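Local coordinates for protein flavodoxin (Aquifex aeolicus, PDB 2ARK) that binds FMN and probably serves as a low-potential electron donor to a number of redox enzymes, at residues Y137-A142 against R155-R160. Residues are numbered along the deposited sequence; the frame is centred on the assembly and turned at random.
Sequences YGAVVA and RRLGRR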
loop_
_atom_site.group_PDB
_atom_site.type_symbol
_atom_site.label_atom_id
_atom_site.label_comp_id
_atom_site.label_asym_id
_atom_site.label_seq_id
_atom_site.Cartn_x
_atom_site.Cartn_y
_atom_site.Cartn_z
ATOM N N TYR A 137 -0.304 5.858 -10.927
ATOM C CA TYR A 137 -1.289 5.079 -10.129
ATOM C C TYR A 137 -2.701 5.627 -10.287
ATOM O O TYR A 137 -3.673 5.079 -9.755
ATOM C CB TYR A 137 -0.832 4.912 -8.655
ATOM C CG TYR A 137 0.515 4.236 -8.674
ATOM C CD1 TYR A 137 1.703 4.981 -8.573
ATOM C CD2 TYR A 137 0.607 2.875 -8.939
ATOM C CE1 TYR A 137 2.981 4.347 -8.689
ATOM C CE2 TYR A 137 1.881 2.222 -9.076
ATOM C CZ TYR A 137 3.053 2.964 -8.934
ATOM O OH TYR A 137 4.294 2.322 -9.056
ATOM N N GLY A 138 -2.804 6.696 -11.059
ATOM C CA GLY A 138 -4.086 7.320 -11.355
ATOM C C GLY A 138 -3.843 8.798 -11.466
ATOM O O GLY A 138 -2.761 9.285 -11.103
ATOM N N ALA A 139 -4.822 9.520 -11.970
ATOM C CA ALA A 139 -4.691 10.971 -12.053
ATOM C C ALA A 139 -4.764 11.590 -10.643
ATOM O O ALA A 139 -5.657 11.292 -9.884
ATOM C CB ALA A 139 -5.745 11.563 -13.014
ATOM N N VAL A 140 -3.788 12.418 -10.283
ATOM C CA VAL A 140 -3.744 13.062 -8.959
ATOM C C VAL A 140 -3.454 14.578 -9.137
ATOM O O VAL A 140 -2.714 14.976 -10.054
ATOM C CB VAL A 140 -2.681 12.378 -7.997
ATOM C CG1 VAL A 140 -3.059 10.902 -7.686
ATOM C CG2 VAL A 140 -1.233 12.453 -8.593
ATOM N N VAL A 141 -4.049 15.403 -8.274
ATOM C CA VAL A 141 -3.885 16.848 -8.292
ATOM C C VAL A 141 -3.977 17.341 -6.850
ATOM O O VAL A 141 -4.616 16.698 -6.009
ATOM C CB VAL A 141 -5.002 17.558 -9.176
ATOM C CG1 VAL A 141 -4.843 19.058 -9.114
ATOM C CG2 VAL A 141 -4.937 17.107 -10.671
ATOM N N ALA A 142 -3.331 18.456 -6.528
ATOM C CA ALA A 142 -3.643 19.111 -5.277
ATOM C C ALA A 142 -4.646 20.242 -5.555
ATOM O O ALA A 142 -4.399 21.118 -6.404
ATOM C CB ALA A 142 -2.398 19.613 -4.594
ATOM N N ARG A 155 -7.659 14.112 -18.417
ATOM C CA ARG A 155 -8.021 13.658 -19.726
ATOM C C ARG A 155 -7.313 12.362 -20.115
ATOM O O ARG A 155 -7.957 11.430 -20.615
ATOM C CB ARG A 155 -7.718 14.750 -20.729
ATOM C CG ARG A 155 -8.574 15.992 -20.620
ATOM C CD ARG A 155 -8.429 16.833 -21.918
ATOM N NE ARG A 155 -8.919 18.193 -21.707
ATOM C CZ ARG A 155 -8.147 19.245 -21.427
ATOM N NH1 ARG A 155 -6.821 19.111 -21.364
ATOM N NH2 ARG A 155 -8.702 20.446 -21.226
ATOM N N ARG A 156 -6.006 12.286 -19.882
ATOM C CA ARG A 156 -5.243 11.101 -20.285
ATOM C C ARG A 156 -5.735 9.792 -19.644
ATOM O O ARG A 156 -5.774 8.738 -20.315
ATOM C CB ARG A 156 -3.739 11.267 -20.035
ATOM C CG ARG A 156 -2.905 10.154 -20.679
ATOM C CD ARG A 156 -3.076 10.179 -22.229
ATOM N NE ARG A 156 -2.990 11.557 -22.691
ATOM C CZ ARG A 156 -1.862 12.168 -23.026
ATOM N NH1 ARG A 156 -1.899 13.429 -23.396
ATOM N NH2 ARG A 156 -0.710 11.522 -23.014
ATOM N N LEU A 157 -6.088 9.862 -18.357
ATOM C CA LEU A 157 -6.678 8.730 -17.666
ATOM C C LEU A 157 -7.877 8.141 -18.398
ATOM O O LEU A 157 -7.915 6.947 -18.654
ATOM C CB LEU A 157 -7.058 9.103 -16.237
ATOM C CG LEU A 157 -7.432 7.848 -15.406
ATOM C CD1 LEU A 157 -6.186 6.932 -15.041
ATOM C CD2 LEU A 157 -8.221 8.242 -14.202
ATOM N N GLY A 158 -8.857 8.990 -18.734
ATOM C CA GLY A 158 -10.066 8.556 -19.421
ATOM C C GLY A 158 -9.775 8.027 -20.809
ATOM O O GLY A 158 -10.399 7.048 -21.242
ATOM N N ARG A 159 -8.842 8.694 -21.496
ATOM C CA ARG A 159 -8.291 8.294 -22.802
ATOM C C ARG A 159 -7.733 6.869 -22.771
ATOM O O ARG A 159 -8.084 6.046 -23.613
ATOM C CB ARG A 159 -7.129 9.225 -23.170
ATOM C CG ARG A 159 -6.946 9.596 -24.616
ATOM C CD ARG A 159 -7.179 8.511 -25.655
ATOM N NE ARG A 159 -8.081 9.043 -26.660
ATOM C CZ ARG A 159 -7.808 9.332 -27.929
ATOM N NH1 ARG A 159 -6.642 9.080 -28.493
ATOM N NH2 ARG A 159 -8.766 9.852 -28.650
ATOM N N ARG A 160 -6.828 6.613 -21.826
ATOM C CA ARG A 160 -6.217 5.302 -21.697
ATOM C C ARG A 160 -7.242 4.251 -21.270
ATOM O O ARG A 160 -7.205 3.117 -21.741
ATOM C CB ARG A 160 -4.994 5.349 -20.771
ATOM C CG ARG A 160 -4.075 4.104 -20.829
ATOM C CD ARG A 160 -3.481 3.757 -22.211
ATOM N NE ARG A 160 -3.126 4.930 -23.019
ATOM C CZ ARG A 160 -2.063 5.723 -22.812
ATOM N NH1 ARG A 160 -1.210 5.484 -21.817
ATOM N NH2 ARG A 160 -1.858 6.763 -23.612
#
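Ala139, the first residue of strand 139-142, meets Leu157 on helix 148-168 with their CA atoms 6.4 Å apart, the closest pair of CA atoms between the two segments. The strand and the helix segment run roughly antiparallel. Beyond Ala139 the strand leaves the helix, so that Val140 to Ala142 make no contact with 155-160, and the contact stays small, burying 96 Å² in all. Gly138, just before the strand, has backbone angles (phi 146°, psi 168°) that would push a CB into the carbonyl O of Tyr137, a conformation suited to glycine.

The setting is the flavodoxin-like fold, a parallel sheet flanked by helices, and this is a worked example of how a short strand at the edge of the sheet and the helix that follows it pack together, the helix lying on one face of the sheet. Ala139 shares backbone hydrogen bonding with Ser95, and Val141 with Ser95 and Ser97, of the neighbouring parallel strand 90-97.

Two apolar side chains point at each other, Ala139 CB lying 4.3 Å from Leu157 CB. The leucine, its CG anti to the backbone N (chi1 -169°), sets the methyl CD1 against the peptide joining Gly138 to Ala139: CD1 is 4.3 Å from Gly138 CA and 4.2 Å from Ala139 N. These are van der Waals contacts, all buried. Phe94 touches both side chains, Cys92 adds to the packing on Leu157, and Met21 of helix 17-30 touches Ala139. The arginines of 155-160 turn to other partners, Arg156 and Arg160 both forming salt bridges with Asp127.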